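PDB 3E82: putative oxidoreductase, which probably acts as a nucleotide-binding oxidoreductase of the Gfo/Idh/MocA family, with its substrate and reaction not established. Local coordinates for residues H125-D130 and G181-D186; K149-H154 and Q190-P195. All coordinates share one frame; numbering follows the deposited sequence.

Contact 1. Residues H125-D130 and G181-D186; sequences HNRRWD and GPHLID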
loop_
_atom_site.group_PDB
_atom_site.type_symbol
_atom_site.label_atom_id
_atom_site.label_comp_id
_atom_site.label_asym_id
_atom_site.label_seq_id
_atom_site.Cartn_x
_atom_site.Cartn_y
_atom_site.Cartn_z
ATOM N N HIS B 125 16.013 7.171 18.495
ATOM C CA HIS B 125 15.539 6.568 17.248
ATOM C C HIS B 125 16.521 5.416 17.106
ATOM O O HIS B 125 17.569 5.524 16.468
ATOM C CB HIS B 125 15.656 7.555 16.094
ATOM C CG HIS B 125 14.543 8.556 16.056
ATOM N ND1 HIS B 125 13.222 8.188 15.901
ATOM C CD2 HIS B 125 14.549 9.908 16.128
ATOM C CE1 HIS B 125 12.465 9.270 15.875
ATOM N NE2 HIS B 125 13.245 10.327 16.009
ATOM N N ASN B 126 16.156 4.315 17.744
ATOM C CA ASN B 126 16.986 3.129 17.837
ATOM C C ASN B 126 16.781 2.052 16.784
ATOM O O ASN B 126 17.278 0.940 16.952
ATOM C CB ASN B 126 16.762 2.512 19.219
ATOM C CG ASN B 126 15.367 1.926 19.373
ATOM O OD1 ASN B 126 14.382 2.507 18.912
ATOM N ND2 ASN B 126 15.277 0.777 20.025
ATOM N N ARG B 127 16.084 2.361 15.699
ATOM C CA ARG B 127 15.821 1.329 14.701
ATOM C C ARG B 127 16.661 1.428 13.426
ATOM O O ARG B 127 16.422 0.700 12.459
ATOM C CB ARG B 127 14.325 1.330 14.353
ATOM C CG ARG B 127 13.382 1.392 15.573
ATOM C CD ARG B 127 13.529 0.187 16.504
ATOM N NE ARG B 127 13.205 -1.070 15.834
ATOM C CZ ARG B 127 11.970 -1.542 15.658
ATOM N NH1 ARG B 127 10.923 -0.868 16.119
ATOM N NH2 ARG B 127 11.783 -2.680 14.999
ATOM N N ARG B 128 17.657 2.309 13.437
ATOM C CA ARG B 128 18.531 2.507 12.282
ATOM C C ARG B 128 19.557 1.391 12.127
ATOM O O ARG B 128 20.293 1.349 11.140
ATOM C CB ARG B 128 19.265 3.843 12.409
ATOM C CG ARG B 128 18.333 5.037 12.523
ATOM C CD ARG B 128 19.104 6.339 12.690
ATOM N NE ARG B 128 18.189 7.471 12.663
ATOM C CZ ARG B 128 18.556 8.740 12.504
ATOM N NH1 ARG B 128 19.839 9.064 12.357
ATOM N NH2 ARG B 128 17.629 9.691 12.489
ATOM N N TRP B 129 19.609 0.489 13.100
ATOM C CA TRP B 129 20.566 -0.608 13.050
ATOM C C TRP B 129 19.906 -1.982 13.089
ATOM O O TRP B 129 20.530 -2.965 13.475
ATOM C CB TRP B 129 21.560 -0.444 14.199
ATOM C CG TRP B 129 22.257 0.873 14.091
ATOM C CD1 TRP B 129 23.365 1.158 13.339
ATOM C CD2 TRP B 129 21.839 2.112 14.673
ATOM N NE1 TRP B 129 23.660 2.498 13.420
ATOM C CE2 TRP B 129 22.740 3.108 14.230
ATOM C CE3 TRP B 129 20.789 2.479 15.524
ATOM C CZ2 TRP B 129 22.621 4.450 14.609
ATOM C CZ3 TRP B 129 20.673 3.819 15.903
ATOM C CH2 TRP B 129 21.586 4.786 15.443
ATOM N N ASP B 130 18.639 -2.032 12.691
ATOM C CA ASP B 130 17.876 -3.272 12.652
ATOM C C ASP B 130 18.316 -4.130 11.464
ATOM O O ASP B 130 18.637 -3.608 10.397
ATOM C CB ASP B 130 16.382 -2.966 12.536
ATOM C CG ASP B 130 15.771 -2.515 13.856
ATOM O OD1 ASP B 130 16.534 -2.249 14.806
ATOM O OD2 ASP B 130 14.529 -2.428 13.941
ATOM N N GLY B 181 4.572 4.551 13.871
ATOM C CA GLY B 181 4.902 5.371 12.720
ATOM C C GLY B 181 6.314 5.951 12.787
ATOM O O GLY B 181 7.018 5.954 11.784
ATOM N N PRO B 182 6.768 6.437 13.956
ATOM C CA PRO B 182 8.111 7.016 14.087
ATOM C C PRO B 182 9.303 6.250 13.511
ATOM O O PRO B 182 10.089 6.832 12.766
ATOM C CB PRO B 182 8.232 7.260 15.591
ATOM C CG PRO B 182 6.836 7.669 15.947
ATOM C CD PRO B 182 6.003 6.627 15.206
ATOM N N HIS B 183 9.454 4.963 13.823
ATOM C CA HIS B 183 10.610 4.243 13.285
ATOM C C HIS B 183 10.478 3.989 11.781
ATOM O O HIS B 183 11.475 3.952 11.058
ATOM C CB HIS B 183 10.855 2.926 14.033
ATOM C CG HIS B 183 9.937 1.814 13.638
ATOM N ND1 HIS B 183 8.601 1.791 13.973
ATOM C CD2 HIS B 183 10.166 0.682 12.929
ATOM C CE1 HIS B 183 8.045 0.692 13.490
ATOM N NE2 HIS B 183 8.974 0.002 12.852
ATOM N N LEU B 184 9.242 3.826 11.321
ATOM C CA LEU B 184 8.966 3.610 9.902
ATOM C C LEU B 184 9.381 4.872 9.140
ATOM O O LEU B 184 10.028 4.805 8.089
ATOM C CB LEU B 184 7.467 3.344 9.706
ATOM C CG LEU B 184 6.989 1.914 9.421
ATOM C CD1 LEU B 184 7.823 0.902 10.170
ATOM C CD2 LEU B 184 5.514 1.788 9.765
ATOM N N ILE B 185 8.997 6.026 9.681
ATOM C CA ILE B 185 9.329 7.309 9.066
ATOM C C ILE B 185 10.832 7.582 9.111
ATOM O O ILE B 185 11.445 7.904 8.094
ATOM C CB ILE B 185 8.625 8.478 9.786
ATOM C CG1 ILE B 185 7.111 8.339 9.657
ATOM C CG2 ILE B 185 9.100 9.812 9.203
ATOM C CD1 ILE B 185 6.355 9.207 10.647
ATOM N N ASP B 186 11.420 7.449 10.293
ATOM C CA ASP B 186 12.843 7.716 10.472
ATOM C C ASP B 186 13.715 6.965 9.468
ATOM O O ASP B 186 14.627 7.548 8.893
ATOM C CB ASP B 186 13.281 7.369 11.903
ATOM C CG ASP B 186 14.703 7.788 12.192
ATOM O OD1 ASP B 186 15.013 8.984 12.016
ATOM O OD2 ASP B 186 15.511 6.926 12.596
HETATM O O HOH W 1 14.902 4.701 14.268
#

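Contact 2. Residues K149-H154 and Q190-P195; sequences KHFESH and QLFGLP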
loop_
_atom_site.group_PDB
_atom_site.type_symbol
_atom_site.label_atom_id
_atom_site.label_comp_id
_atom_site.label_asym_id
_atom_site.label_seq_id
_atom_site.Cartn_x
_atom_site.Cartn_y
_atom_site.Cartn_z
ATOM N N LYS B 149 11.882 2.945 -6.958
ATOM C CA LYS B 149 10.665 3.613 -7.395
ATOM C C LYS B 149 9.501 3.441 -6.421
ATOM O O LYS B 149 8.609 4.294 -6.352
ATOM C CB LYS B 149 10.267 3.105 -8.795
ATOM C CG LYS B 149 11.251 3.531 -9.893
ATOM C CD LYS B 149 11.360 5.048 -9.921
ATOM C CE LYS B 149 12.637 5.534 -10.594
ATOM N NZ LYS B 149 12.657 5.247 -12.042
ATOM N N HIS B 150 9.532 2.347 -5.663
ATOM C CA HIS B 150 8.483 2.023 -4.700
ATOM C C HIS B 150 9.099 1.347 -3.469
ATOM O O HIS B 150 9.583 0.214 -3.538
ATOM C CB HIS B 150 7.447 1.101 -5.374
ATOM C CG HIS B 150 6.341 0.639 -4.468
ATOM N ND1 HIS B 150 5.010 0.815 -4.776
ATOM C CD2 HIS B 150 6.368 -0.026 -3.289
ATOM C CE1 HIS B 150 4.264 0.279 -3.826
ATOM N NE2 HIS B 150 5.064 -0.238 -2.910
ATOM N N PHE B 151 9.078 2.064 -2.347
ATOM C CA PHE B 151 9.624 1.589 -1.075
ATOM C C PHE B 151 8.453 1.419 -0.107
ATOM O O PHE B 151 7.747 2.383 0.207
ATOM C CB PHE B 151 10.619 2.619 -0.534
ATOM C CG PHE B 151 11.258 2.238 0.783
ATOM C CD1 PHE B 151 12.466 1.543 0.815
ATOM C CD2 PHE B 151 10.682 2.627 1.986
ATOM C CE1 PHE B 151 13.087 1.251 2.025
ATOM C CE2 PHE B 151 11.298 2.339 3.201
ATOM C CZ PHE B 151 12.498 1.655 3.221
ATOM N N GLU B 152 8.241 0.191 0.356
ATOM C CA GLU B 152 7.135 -0.098 1.260
ATOM C C GLU B 152 7.628 -0.731 2.559
ATOM O O GLU B 152 8.351 -1.737 2.543
ATOM C CB GLU B 152 6.133 -1.024 0.564
ATOM C CG GLU B 152 4.812 -1.139 1.284
ATOM C CD GLU B 152 3.746 -1.780 0.431
ATOM O OE1 GLU B 152 3.865 -1.725 -0.813
ATOM O OE2 GLU B 152 2.780 -2.319 1.013
ATOM N N SER B 153 7.216 -0.135 3.677
ATOM C CA SER B 153 7.611 -0.578 5.012
ATOM C C SER B 153 6.375 -0.810 5.874
ATOM O O SER B 153 5.500 0.062 5.973
ATOM C CB SER B 153 8.518 0.485 5.651
ATOM O OG SER B 153 8.910 0.126 6.958
ATOM N N HIS B 154 6.315 -1.980 6.506
ATOM C CA HIS B 154 5.173 -2.357 7.336
ATOM C C HIS B 154 5.468 -2.723 8.782
ATOM O O HIS B 154 6.540 -3.229 9.120
ATOM C CB HIS B 154 4.460 -3.597 6.771
ATOM C CG HIS B 154 3.688 -3.362 5.514
ATOM N ND1 HIS B 154 2.403 -3.831 5.343
ATOM C CD2 HIS B 154 4.023 -2.750 4.355
ATOM C CE1 HIS B 154 1.978 -3.515 4.133
ATOM N NE2 HIS B 154 2.943 -2.859 3.513
ATOM N N GLN B 190 16.060 8.691 6.523
ATOM C CA GLN B 190 17.486 8.378 6.491
ATOM C C GLN B 190 17.885 7.910 5.088
ATOM O O GLN B 190 18.945 8.271 4.573
ATOM C CB GLN B 190 17.812 7.287 7.517
ATOM C CG GLN B 190 17.918 7.772 8.961
ATOM C CD GLN B 190 19.173 8.606 9.215
ATOM O OE1 GLN B 190 19.134 9.840 9.213
ATOM N NE2 GLN B 190 20.295 7.928 9.417
ATOM N N LEU B 191 17.026 7.103 4.472
ATOM C CA LEU B 191 17.294 6.587 3.132
ATOM C C LEU B 191 17.093 7.604 2.018
ATOM O O LEU B 191 17.913 7.703 1.108
ATOM C CB LEU B 191 16.383 5.382 2.825
ATOM C CG LEU B 191 16.685 4.052 3.523
ATOM C CD1 LEU B 191 15.641 3.015 3.142
ATOM C CD2 LEU B 191 18.076 3.584 3.125
ATOM N N PHE B 192 16.015 8.375 2.098
ATOM C CA PHE B 192 15.683 9.295 1.019
ATOM C C PHE B 192 15.626 10.791 1.290
ATOM O O PHE B 192 15.374 11.565 0.363
ATOM C CB PHE B 192 14.329 8.870 0.443
ATOM C CG PHE B 192 14.214 7.392 0.197
ATOM C CD1 PHE B 192 14.978 6.779 -0.797
ATOM C CD2 PHE B 192 13.340 6.609 0.957
ATOM C CE1 PHE B 192 14.875 5.405 -1.034
ATOM C CE2 PHE B 192 13.231 5.234 0.729
ATOM C CZ PHE B 192 13.997 4.631 -0.266
ATOM N N GLY B 193 15.846 11.216 2.527
ATOM C CA GLY B 193 15.739 12.639 2.802
ATOM C C GLY B 193 14.265 12.987 2.983
ATOM O O GLY B 193 13.426 12.089 3.113
ATOM N N LEU B 194 13.938 14.276 2.977
ATOM C CA LEU B 194 12.554 14.720 3.163
ATOM C C LEU B 194 11.655 14.560 1.938
ATOM O O LEU B 194 12.057 14.838 0.818
ATOM C CB LEU B 194 12.515 16.198 3.575
ATOM C CG LEU B 194 13.269 16.623 4.832
ATOM C CD1 LEU B 194 13.126 18.136 5.025
ATOM C CD2 LEU B 194 12.714 15.867 6.027
ATOM N N PRO B 195 10.411 14.114 2.147
ATOM C CA PRO B 195 9.481 13.943 1.030
ATOM C C PRO B 195 8.934 15.309 0.641
ATOM O O PRO B 195 9.000 16.263 1.433
ATOM C CB PRO B 195 8.402 13.044 1.619
ATOM C CG PRO B 195 8.347 13.521 3.065
ATOM C CD PRO B 195 9.812 13.661 3.417
#

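Contact 1. Residues H125-D130 and G181-D186
Arg127 and His183 bring the two backbones nearest, their CA atoms 6.1 Å apart, where a type I turn from Arg127 to Asp130 faces one side of a helix that is kinked at Pro182 and His183. Arg128 and Asp186 form a two-pronged salt bridge. Arg128 presents the side of its guanidinium to Asp186, NE reaching OD2 at 2.7 Å in an almost straight bond (168°), while NH2 of Arg128 reaches OD1 of Asp186 at 2.8 Å. Both oxygens use their syn lone pairs, and the two flat groups are nearly coplanar, 21° apart. A chain extended from CG to NE carries the guanidinium out to the carboxylate. OD2 of Asp186 also takes a bond from a water that accepts from Arg127 N, tying the turn's backbone to the same oxygen. Over the carboxylate lies the His125 ring, stacked with its CG 3.9 Å from Asp186 CG. The second focus is Arg127, whose chain folds at chi2 and chi3 and stacks its guanidinium flat on a face of the His183 imidazole, the planes 9° apart and NH1 of Arg127 standing 3.6 Å from CD2 of His183. Asp130 holds that guanidinium from its own segment through NE to OD2, which probably offsets part of its charge. Nearer the backbones, Arg127 CG packs on His183 CB at 3.3 Å. The contact thus joins the loop after strand 121-123, which ends the parallel sheet of the Rossmann-type domain, to helix 176-192 of the C-terminal alpha/beta domain. Helix 320-339 borders it too: Glu322 is a second carboxylate partner of Arg128 NH2, and Ala323 touches His125. Trp129, in the same turn, packs against helix 300-310.

Contact 2. Residues K149-H154 and Q190-P195
Phe192 drives one edge of its ring into a face of Phe151, an edge-to-face (T-shaped) pair with planes 79° apart and centroids separated by 5.1 Å. The leading atoms are CE2 and CZ: CE2 of Phe192 lies 3.6 Å from Phe151 CG, and CZ of Phe192 is equally close to CD1 of Phe151, so the edge meets the face near the root of the ring rather than over its centre. With CG anti to the backbone N (chi1 -180°), Phe151 extends from its strand toward the helix end, although the CA atoms of Phe151 and Phe192 stay 10.0 Å apart. Here strand 148-156, inside the mixed sheet of the C-terminal alpha/beta domain, receives the last turn of helix 176-192, which packs against the sheet through Leu191 and Phe192; Gly193 then leaves the helix with positive phi. Leu191 meets the outer end of the same ring obliquely, its CD1 3.3 Å from CE1 of Phe151, and its CB covers a face of Phe192. Val226 of the adjoining strand 225-231 touches both phenylalanines, and Ile136 of helix 131-142 also packs on Phe151. On the same strand, His150 ND1 is hydrogen-bonded to Trp214 NE1 of the second subunit.

How the contacts relate
Helix 176-192 serves both contacts, which lie with centres about 12 Å apart. Contact 1 uses the helix's middle and is buried; contact 2 uses its final turn and is only partly buried. The centre of contact 1 lies about 4 Å, that of contact 2 about 15 Å, from the centre of the chain. Chemistry changes along the way: in contact 1 charged and imidazole groups are matched inside the protein where a Rossmann-side loop meets the helix, whereas contact 2 has no hydrogen bond across it and rests on apolar packing against the sheet. The surface buried between the segments is 306 Å² in contact 1 and 130 Å² in contact 2. They also touch directly, Arg128 packing on Gln190 and Leu184 on Ser153.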